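Local atomic coordinates of TRAP dicarboxylate transporter-DctP subunit (Marinobacter aquaeolei, PDB entry 4PFI), a protein that probably captures small organic-acid solutes in the periplasm and passes them to the membrane components of a TRAP transporter. Residues F40-I45 against L52-F57; L96-P101 against F245-V250; V108-L113 against E141-N146. All blocks are in the same frame, centred on the assembly; numbering follows the deposited sequence.

How the contacts relate
Near the N terminus, contact 1 closes a short loop: strand 37-41 runs out into a turn, and helix 49-65 folds back over it. Contact 2 opens after that loop is complete and joins strand 96-99 to strand 244-252, nearly 150 residues later. Contact 3 is nested inside this long loop and joins the 3-10 segment 109-113 to helix 134-145. Contacts 1 and 2 touch, because strands 37-41 and 96-99 are neighbours in one sheet. Contact 2 also touches contact 3, where Val250 packs on Tyr144. Contacts 1 and 3 remain about 9 Å apart at their nearest atoms. Together they run from a helix through the sheet to a second helix.

Contact 1 (F40-I45 against L52-F57); sequences FALEEI and LYAQQF
Phe40 and Phe57 form the aromatic pair of this contact. It is an offset edge-to-face pair. The edge of Phe40 is turned toward the face of Phe57, with ring centroids 5.5 Å apart and planes at 84°. Phe40 CD2 approaches Phe57 CD2 to 3.8 Å. Both side chains start toward the other segment, and with CG anti to the backbone N (chi1 -166° in Phe40 and 177° in Phe57) the rings extend to meet.

The tight part centres on Ala54, one turn before Phe57 on the helix. Its methyl points at the strand. Leu42 CD2 lies 3.8 Å from Ala54 CB, and Phe40 CE2 lies 4.0 Å from the same carbon. The small side chain is consistent with the close approach of both larger groups.

Between the two segments the packing is loosest at Tyr53, which is nevertheless buried by other parts of the fold. Phe40 CZ and Tyr53 CE1 come only to 4.5 Å, and the two rings meet there edge against edge. Past Leu42 the chain turns away from residues 52-57. Glu44 and Ile45 there are partly exposed.

Strand 96-99 adds to the packing: Leu96 touches Phe40 and Phe57, and the Phe98 ring meets Phe40 and Tyr53. Helix 263-296 packs on Tyr53 and Phe57. The contact belongs to the beta-alpha-beta unit 37-41, 49-65 and 70-74. All its touching side chains are buried, and they meet by carbon. This implies that the helix is held to the strand end and the loop after it, probably by shape and exclusion of water rather than by polar bonds.

Contact 2 (L96-P101 against F245-V250); sequences LAFASP and FIASVV
The Phe98 ring meets Ala247, Ser248 and Val249 at a slant. Phe98 CE1 is 3.4 Å from Val249 CG2, a close apolar approach. Phe98 CD1 lies 3.9 Å from Ala247 CB and 3.5 Å from Ser248 O. Val249 holds CG1 anti to the backbone N (chi1 175°), which leaves CG2 on the side of the Phe98 ring. Beyond the two segments, Gln50 of helix 49-65 touches both Phe98 and Ala247.

Under the ring the backbones pair antiparallel. Ala97 and Val250 are a hydrogen-bonded pair: Ala97 N bonds Val250 O at 3.1 Å, and Val250 N bonds Ala97 O at 2.9 Å and nearly straight (174° at the hydrogen). Ala99 and Ser248 form the next hydrogen-bonded pair, with Ala99 N to Ser248 O at 2.7 Å. Ser248 N bonds Ala99 O in return, also at 2.7 Å. Phe98 and Val249 are the non-hydrogen-bonded pair between them. They share one face of the sheet; Ala97, Ala99, Ser248 and Val250 share the other.

Ala99 and Ser248 are the last pair. Ser100 follows in the loop, its OG bonded to Glu43 OE1. Pro101 CD then rests 3.3 Å from Ile246 O.

Strand 244-252 comes back more than 140 residues later and runs antiparallel to 96-99. The order 70-74, 37-41, 96-99, 244-252, 149-164 is consistent with the type II periplasmic binding protein fold.

Contact 3 (V108-L113 against E141-N146); sequences VPETGL and EPAYHN
Val108 turns CG1 onto Ala143 and Tyr144 by holding it anti to the backbone N (chi1 -166°). Thr111 has OG1 between its backbone N and carbonyl carbon (chi1 56°), which aims the hydroxyl back at its own turn and leaves CG2 to face Tyr144.

Val108 CG1 lies 3.8 Å from Ala143 CB. The same methyl sits over one face of the Tyr144 ring, offset toward the rim, with Tyr144 CE1 at 4.1 Å. The valine side chain and the tyrosine cross at about a right angle. At the far end of the ring, Thr111 CG2 comes to 3.3 Å from Tyr144 OH, a packing contact rather than a hydrogen bond. Residues 108-113 therefore touch the tyrosine at two points, Val108 over the ring face and Thr111 at the hydroxyl end.

Glu110 comes in beside Ala143. Its chain bends at the second torsion, and this brings OE1 to 3.2 Å from Ala143 CB. Val108 CG1 and the Glu110 carboxylate both lie against the alanine methyl.

The 3-10 segment fixes the threonine. Thr111 OG1 donates to Val108 O at 2.8 Å, with a C=O...donor angle of 167°. Thr111 N bonds the same oxygen at 3.1 Å, so two donors grip it. An alanine here has neither OG1 nor CG2, and Val108 O would probably keep a single donor, while a gap would open at the end of Tyr144.

Around the contact, Leu104 of helix 101-104 touches both Thr111 and Tyr144. Leu151 and Phe154 of strand 149-164 pack on the tyrosine. Glu110 touches Leu334 of helix 318-339, so the 3-10 segment lies between that helix and helix 134-145, with Tyr144 reaching to the sheet.

Contact 1 (F40-I45 against L52-F57)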
loop_
_atom_site.group_PDB
_atom_site.type_symbol
_atom_site.label_atom_id
_atom_site.label_comp_id
_atom_site.label_asym_id
_atom_site.label_seq_id
_atom_site.Cartn_x
_atom_site.Cartn_y
_atom_site.Cartn_z
ATOM N N PHE A 40 12.184 -0.610 -14.363
ATOM C CA PHE A 40 11.468 -0.646 -13.092
ATOM C C PHE A 40 10.354 0.414 -13.079
ATOM O O PHE A 40 10.629 1.598 -12.958
ATOM C CB PHE A 40 12.454 -0.352 -11.952
ATOM C CG PHE A 40 11.937 -0.691 -10.569
ATOM C CD1 PHE A 40 10.596 -0.921 -10.342
ATOM C CD2 PHE A 40 12.810 -0.762 -9.488
ATOM C CE1 PHE A 40 10.139 -1.227 -9.076
ATOM C CE2 PHE A 40 12.354 -1.069 -8.222
ATOM C CZ PHE A 40 11.018 -1.299 -8.017
ATOM N N ALA A 41 9.103 -0.010 -13.194
ATOM C CA ALA A 41 7.981 0.925 -13.255
ATOM C C ALA A 41 7.373 1.212 -11.869
ATOM O O ALA A 41 7.236 0.320 -11.045
ATOM C CB ALA A 41 6.907 0.380 -14.191
ATOM N N LEU A 42 6.985 2.456 -11.627
ATOM C CA LEU A 42 6.382 2.832 -10.349
ATOM C C LEU A 42 4.932 3.289 -10.538
ATOM O O LEU A 42 4.611 3.903 -11.551
ATOM C CB LEU A 42 7.152 3.987 -9.740
ATOM C CG LEU A 42 8.660 3.897 -9.722
ATOM C CD1 LEU A 42 9.176 5.167 -9.142
ATOM C CD2 LEU A 42 9.127 2.698 -8.924
ATOM N N GLU A 43 4.081 3.019 -9.549
ATOM C CA GLU A 43 2.724 3.565 -9.528
ATOM C C GLU A 43 2.689 5.016 -9.041
ATOM O O GLU A 43 1.649 5.667 -9.105
ATOM C CB GLU A 43 1.849 2.777 -8.566
ATOM C CG GLU A 43 1.735 1.321 -8.840
ATOM C CD GLU A 43 1.131 0.597 -7.660
ATOM O OE1 GLU A 43 1.507 0.924 -6.502
ATOM O OE2 GLU A 43 0.255 -0.274 -7.874
ATOM N N GLU A 44 3.800 5.503 -8.502
ATOM C CA GLU A 44 3.799 6.800 -7.827
ATOM C C GLU A 44 4.837 7.765 -8.440
ATOM O O GLU A 44 5.757 7.347 -9.149
ATOM C CB GLU A 44 4.022 6.592 -6.311
ATOM C CG GLU A 44 3.001 5.641 -5.661
ATOM C CD GLU A 44 3.085 5.564 -4.115
ATOM O OE1 GLU A 44 1.997 5.492 -3.473
ATOM O OE2 GLU A 44 4.213 5.563 -3.533
ATOM N N ILE A 45 4.690 9.056 -8.182
ATOM C CA ILE A 45 5.584 10.048 -8.783
ATOM C C ILE A 45 6.901 10.199 -8.021
ATOM O O ILE A 45 7.143 9.542 -7.000
ATOM C CB ILE A 45 4.939 11.455 -8.834
ATOM C CG1 ILE A 45 4.418 11.860 -7.449
ATOM C CG2 ILE A 45 3.816 11.508 -9.843
ATOM C CD1 ILE A 45 4.271 13.360 -7.272
ATOM N N LEU A 52 11.829 6.754 -3.890
ATOM C CA LEU A 52 12.988 6.707 -3.012
ATOM C C LEU A 52 13.541 5.298 -2.932
ATOM O O LEU A 52 14.753 5.095 -2.989
ATOM C CB LEU A 52 12.621 7.200 -1.622
ATOM C CG LEU A 52 12.302 8.693 -1.611
ATOM C CD1 LEU A 52 11.793 9.127 -0.238
ATOM C CD2 LEU A 52 13.520 9.496 -2.037
ATOM N N TYR A 53 12.638 4.332 -2.795
ATOM C CA TYR A 53 13.010 2.921 -2.743
ATOM C C TYR A 53 13.728 2.547 -4.033
ATOM O O TYR A 53 14.817 1.962 -4.015
ATOM C CB TYR A 53 11.764 2.054 -2.582
ATOM C CG TYR A 53 11.988 0.555 -2.553
ATOM C CD1 TYR A 53 12.082 -0.193 -3.737
ATOM C CD2 TYR A 53 12.075 -0.130 -1.341
ATOM C CE1 TYR A 53 12.268 -1.578 -3.709
ATOM C CE2 TYR A 53 12.262 -1.515 -1.309
ATOM C CZ TYR A 53 12.356 -2.226 -2.493
ATOM O OH TYR A 53 12.538 -3.587 -2.431
ATOM N N ALA A 54 13.111 2.892 -5.154
ATOM C CA ALA A 54 13.662 2.518 -6.444
ATOM C C ALA A 54 15.049 3.153 -6.680
ATOM O O ALA A 54 15.938 2.507 -7.247
ATOM C CB ALA A 54 12.705 2.864 -7.547
ATOM N N GLN A 55 15.242 4.396 -6.230
ATOM C CA GLN A 55 16.543 5.036 -6.354
ATOM C C GLN A 55 17.607 4.247 -5.609
ATOM O O GLN A 55 18.709 4.078 -6.092
ATOM C CB GLN A 55 16.514 6.431 -5.778
ATOM C CG GLN A 55 16.010 7.469 -6.707
ATOM C CD GLN A 55 15.741 8.768 -5.966
ATOM O OE1 GLN A 55 14.650 9.335 -6.051
ATOM N NE2 GLN A 55 16.724 9.223 -5.191
ATOM N N GLN A 56 17.269 3.797 -4.411
ATOM C CA GLN A 56 18.168 2.982 -3.623
ATOM C C GLN A 56 18.428 1.629 -4.286
ATOM O O GLN A 56 19.544 1.100 -4.213
ATOM C CB GLN A 56 17.573 2.745 -2.248
ATOM C CG GLN A 56 17.481 3.987 -1.407
ATOM C CD GLN A 56 18.821 4.324 -0.807
ATOM O OE1 GLN A 56 19.493 5.253 -1.260
ATOM N NE2 GLN A 56 19.245 3.541 0.195
ATOM N N PHE A 57 17.398 1.062 -4.908
ATOM C CA PHE A 57 17.533 -0.217 -5.600
ATOM C C PHE A 57 18.481 -0.059 -6.790
ATOM O O PHE A 57 19.302 -0.934 -7.059
ATOM C CB PHE A 57 16.175 -0.716 -6.085
ATOM C CG PHE A 57 16.228 -1.998 -6.875
ATOM C CD1 PHE A 57 16.282 -3.229 -6.227
ATOM C CD2 PHE A 57 16.186 -1.979 -8.256
ATOM C CE1 PHE A 57 16.305 -4.418 -6.944
ATOM C CE2 PHE A 57 16.211 -3.165 -8.991
ATOM C CZ PHE A 57 16.274 -4.387 -8.338
#

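Contact 2 (L96-P101 against F245-V250)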
loop_
_atom_site.group_PDB
_atom_site.type_symbol
_atom_site.label_atom_id
_atom_site.label_comp_id
_atom_site.label_asym_id
_atom_site.label_seq_id
_atom_site.Cartn_x
_atom_site.Cartn_y
_atom_site.Cartn_z
ATOM N N LEU A 96 10.370 -5.044 -13.862
ATOM C CA LEU A 96 10.027 -4.864 -12.457
ATOM C C LEU A 96 8.998 -3.757 -12.288
ATOM O O LEU A 96 9.051 -2.736 -12.972
ATOM C CB LEU A 96 11.281 -4.468 -11.666
ATOM C CG LEU A 96 12.419 -5.481 -11.517
ATOM C CD1 LEU A 96 13.741 -4.782 -11.126
ATOM C CD2 LEU A 96 12.031 -6.547 -10.476
ATOM N N ALA A 97 8.087 -3.935 -11.339
ATOM C CA ALA A 97 7.104 -2.899 -11.036
ATOM C C ALA A 97 6.592 -3.021 -9.619
ATOM O O ALA A 97 6.665 -4.077 -8.998
ATOM C CB ALA A 97 5.937 -2.964 -11.991
ATOM N N PHE A 98 6.085 -1.908 -9.113
ATOM C CA PHE A 98 5.324 -1.917 -7.891
ATOM C C PHE A 98 3.885 -2.252 -8.254
ATOM O O PHE A 98 3.385 -1.862 -9.309
ATOM C CB PHE A 98 5.405 -0.555 -7.211
ATOM C CG PHE A 98 6.598 -0.406 -6.311
ATOM C CD1 PHE A 98 6.658 -1.099 -5.108
ATOM C CD2 PHE A 98 7.652 0.425 -6.648
ATOM C CE1 PHE A 98 7.749 -0.972 -4.269
ATOM C CE2 PHE A 98 8.730 0.552 -5.800
ATOM C CZ PHE A 98 8.776 -0.149 -4.613
ATOM N N ALA A 99 3.217 -2.982 -7.376
ATOM C CA ALA A 99 1.800 -3.279 -7.558
ATOM C C ALA A 99 1.153 -3.256 -6.188
ATOM O O ALA A 99 1.520 -4.025 -5.309
ATOM C CB ALA A 99 1.598 -4.642 -8.214
ATOM N N SER A 100 0.207 -2.349 -6.004
ATOM C CA SER A 100 -0.576 -2.276 -4.777
ATOM C C SER A 100 -1.839 -3.158 -4.831
ATOM O O SER A 100 -2.214 -3.660 -5.901
ATOM C CB SER A 100 -0.921 -0.820 -4.533
ATOM O OG SER A 100 0.292 -0.078 -4.419
ATOM N N PRO A 101 -2.484 -3.379 -3.671
ATOM C CA PRO A 101 -3.676 -4.248 -3.637
ATOM C C PRO A 101 -4.780 -3.755 -4.566
ATOM O O PRO A 101 -5.390 -4.584 -5.238
ATOM C CB PRO A 101 -4.103 -4.213 -2.163
ATOM C CG PRO A 101 -2.815 -3.965 -1.412
ATOM C CD PRO A 101 -2.038 -3.007 -2.317
ATOM N N PHE A 245 -0.379 1.085 4.120
ATOM C CA PHE A 245 -0.219 0.942 2.677
ATOM C C PHE A 245 0.930 -0.010 2.446
ATOM O O PHE A 245 2.056 0.300 2.801
ATOM C CB PHE A 245 0.230 2.256 2.063
ATOM C CG PHE A 245 -0.490 2.660 0.822
ATOM C CD1 PHE A 245 -1.818 2.299 0.598
ATOM C CD2 PHE A 245 0.128 3.532 -0.088
ATOM C CE1 PHE A 245 -2.510 2.760 -0.544
ATOM C CE2 PHE A 245 -0.560 4.007 -1.234
ATOM C CZ PHE A 245 -1.877 3.618 -1.460
ATOM N N ILE A 246 0.653 -1.145 1.819
ATOM C CA ILE A 246 1.671 -2.139 1.524
ATOM C C ILE A 246 1.706 -2.351 0.025
ATOM O O ILE A 246 0.706 -2.793 -0.552
ATOM C CB ILE A 246 1.300 -3.476 2.158
ATOM C CG1 ILE A 246 1.069 -3.311 3.667
ATOM C CG2 ILE A 246 2.388 -4.526 1.869
ATOM C CD1 ILE A 246 2.315 -2.889 4.431
ATOM N N ALA A 247 2.831 -2.051 -0.622
ATOM C CA ALA A 247 2.961 -2.247 -2.067
ATOM C C ALA A 247 3.784 -3.511 -2.363
ATOM O O ALA A 247 4.693 -3.842 -1.604
ATOM C CB ALA A 247 3.620 -1.042 -2.691
ATOM N N SER A 248 3.455 -4.207 -3.458
ATOM C CA SER A 248 4.190 -5.397 -3.909
ATOM C C SER A 248 5.278 -5.016 -4.883
ATOM O O SER A 248 5.069 -4.139 -5.724
ATOM C CB SER A 248 3.262 -6.344 -4.693
ATOM O OG SER A 248 2.601 -7.268 -3.873
ATOM N N VAL A 249 6.419 -5.695 -4.820
ATOM C CA VAL A 249 7.372 -5.636 -5.931
ATOM C C VAL A 249 7.242 -6.923 -6.739
ATOM O O VAL A 249 7.428 -8.016 -6.213
ATOM C CB VAL A 249 8.841 -5.451 -5.462
ATOM C CG1 VAL A 249 9.800 -5.511 -6.668
ATOM C CG2 VAL A 249 9.017 -4.142 -4.698
ATOM N N VAL A 250 6.915 -6.801 -8.016
ATOM C CA VAL A 250 6.723 -7.978 -8.862
ATOM C C VAL A 250 7.657 -7.973 -10.071
ATOM O O VAL A 250 8.156 -6.928 -10.493
ATOM C CB VAL A 250 5.255 -8.080 -9.372
ATOM C CG1 VAL A 250 4.309 -8.313 -8.215
ATOM C CG2 VAL A 250 4.874 -6.843 -10.185
#

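Contact 3 (V108-L113 against E141-N146)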
loop_
_atom_site.group_PDB
_atom_site.type_symbol
_atom_site.label_atom_id
_atom_site.label_comp_id
_atom_site.label_asym_id
_atom_site.label_seq_id
_atom_site.Cartn_x
_atom_site.Cartn_y
_atom_site.Cartn_z
ATOM N N VAL A 108 -5.455 -10.997 -8.069
ATOM C CA VAL A 108 -4.854 -11.547 -6.849
ATOM C C VAL A 108 -5.566 -11.040 -5.584
ATOM O O VAL A 108 -5.026 -10.204 -4.849
ATOM C CB VAL A 108 -3.371 -11.135 -6.744
ATOM C CG1 VAL A 108 -2.663 -11.966 -5.705
ATOM C CG2 VAL A 108 -2.696 -11.258 -8.100
ATOM N N PRO A 109 -6.768 -11.565 -5.317
ATOM C CA PRO A 109 -7.652 -11.109 -4.233
ATOM C C PRO A 109 -7.043 -11.271 -2.843
ATOM O O PRO A 109 -7.497 -10.630 -1.895
ATOM C CB PRO A 109 -8.882 -12.012 -4.366
ATOM C CG PRO A 109 -8.738 -12.716 -5.703
ATOM C CD PRO A 109 -7.277 -12.775 -5.979
ATOM N N GLU A 110 -6.016 -12.101 -2.735
ATOM C CA GLU A 110 -5.375 -12.381 -1.462
ATOM C C GLU A 110 -4.701 -11.121 -0.917
ATOM O O GLU A 110 -4.488 -10.994 0.290
ATOM C CB GLU A 110 -4.344 -13.508 -1.634
ATOM C CG GLU A 110 -4.982 -14.848 -2.020
ATOM C CD GLU A 110 -5.514 -14.887 -3.458
ATOM O OE1 GLU A 110 -4.929 -14.219 -4.339
ATOM O OE2 GLU A 110 -6.519 -15.592 -3.714
ATOM N N THR A 111 -4.354 -10.195 -1.806
ATOM C CA THR A 111 -3.725 -8.948 -1.375
ATOM C C THR A 111 -4.713 -8.098 -0.558
ATOM O O THR A 111 -4.299 -7.183 0.147
ATOM C CB THR A 111 -3.141 -8.143 -2.563
ATOM O OG1 THR A 111 -4.157 -7.894 -3.545
ATOM C CG2 THR A 111 -2.001 -8.904 -3.218
ATOM N N GLY A 112 -6.010 -8.421 -0.629
ATOM C CA GLY A 112 -6.995 -7.773 0.220
ATOM C C GLY A 112 -6.637 -7.864 1.700
ATOM O O GLY A 112 -7.046 -7.037 2.498
ATOM N N LEU A 113 -5.886 -8.891 2.070
ATOM C CA LEU A 113 -5.390 -9.016 3.427
ATOM C C LEU A 113 -4.819 -7.686 3.941
ATOM O O LEU A 113 -5.006 -7.345 5.097
ATOM C CB LEU A 113 -4.295 -10.087 3.474
ATOM C CG LEU A 113 -3.633 -10.360 4.827
ATOM C CD1 LEU A 113 -4.486 -11.319 5.661
ATOM C CD2 LEU A 113 -2.192 -10.923 4.624
ATOM N N GLU A 141 3.067 -16.310 -3.226
ATOM C CA GLU A 141 3.700 -16.582 -4.524
ATOM C C GLU A 141 2.787 -17.251 -5.557
ATOM O O GLU A 141 2.752 -16.832 -6.705
ATOM C CB GLU A 141 4.967 -17.429 -4.347
ATOM C CG GLU A 141 6.215 -16.631 -4.011
ATOM C CD GLU A 141 7.466 -17.504 -3.878
ATOM O OE1 GLU A 141 7.665 -18.431 -4.709
ATOM O OE2 GLU A 141 8.250 -17.266 -2.930
ATOM N N PRO A 142 2.069 -18.311 -5.162
ATOM C CA PRO A 142 1.183 -19.024 -6.092
ATOM C C PRO A 142 0.062 -18.129 -6.627
ATOM O O PRO A 142 -0.245 -18.200 -7.817
ATOM C CB PRO A 142 0.610 -20.155 -5.231
ATOM C CG PRO A 142 1.583 -20.326 -4.119
ATOM C CD PRO A 142 2.093 -18.952 -3.838
ATOM N N ALA A 143 -0.530 -17.292 -5.771
ATOM C CA ALA A 143 -1.616 -16.413 -6.201
ATOM C C ALA A 143 -1.114 -15.449 -7.273
ATOM O O ALA A 143 -1.827 -15.134 -8.230
ATOM C CB ALA A 143 -2.193 -15.657 -5.020
ATOM N N TYR A 144 0.127 -15.002 -7.116
ATOM C CA TYR A 144 0.746 -14.096 -8.075
ATOM C C TYR A 144 1.090 -14.795 -9.386
ATOM O O TYR A 144 0.911 -14.223 -10.469
ATOM C CB TYR A 144 2.019 -13.491 -7.486
ATOM C CG TYR A 144 1.776 -12.261 -6.640
ATOM C CD1 TYR A 144 1.428 -12.382 -5.308
ATOM C CD2 TYR A 144 1.901 -10.987 -7.172
ATOM C CE1 TYR A 144 1.211 -11.293 -4.538
ATOM C CE2 TYR A 144 1.688 -9.876 -6.398
ATOM C CZ TYR A 144 1.342 -10.043 -5.079
ATOM O OH TYR A 144 1.124 -8.984 -4.254
ATOM N N HIS A 145 1.615 -16.020 -9.271
ATOM C CA HIS A 145 1.967 -16.839 -10.429
ATOM C C HIS A 145 0.713 -17.048 -11.239
ATOM O O HIS A 145 0.723 -16.915 -12.454
ATOM C CB HIS A 145 2.546 -18.189 -10.006
ATOM C CG HIS A 145 3.985 -18.134 -9.583
ATOM N ND1 HIS A 145 4.973 -17.567 -10.362
ATOM C CD2 HIS A 145 4.609 -18.608 -8.476
ATOM C CE1 HIS A 145 6.137 -17.679 -9.746
ATOM N NE2 HIS A 145 5.944 -18.304 -8.599
ATOM N N ASN A 146 -0.379 -17.338 -10.544
ATOM C CA ASN A 146 -1.687 -17.503 -11.171
ATOM C C ASN A 146 -2.089 -16.296 -12.029
ATOM O O ASN A 146 -2.925 -16.418 -12.918
ATOM C CB ASN A 146 -2.743 -17.765 -10.094
ATOM C CG ASN A 146 -4.074 -18.198 -10.666
ATOM O OD1 ASN A 146 -4.980 -17.378 -10.837
ATOM N ND2 ASN A 146 -4.212 -19.496 -10.950
#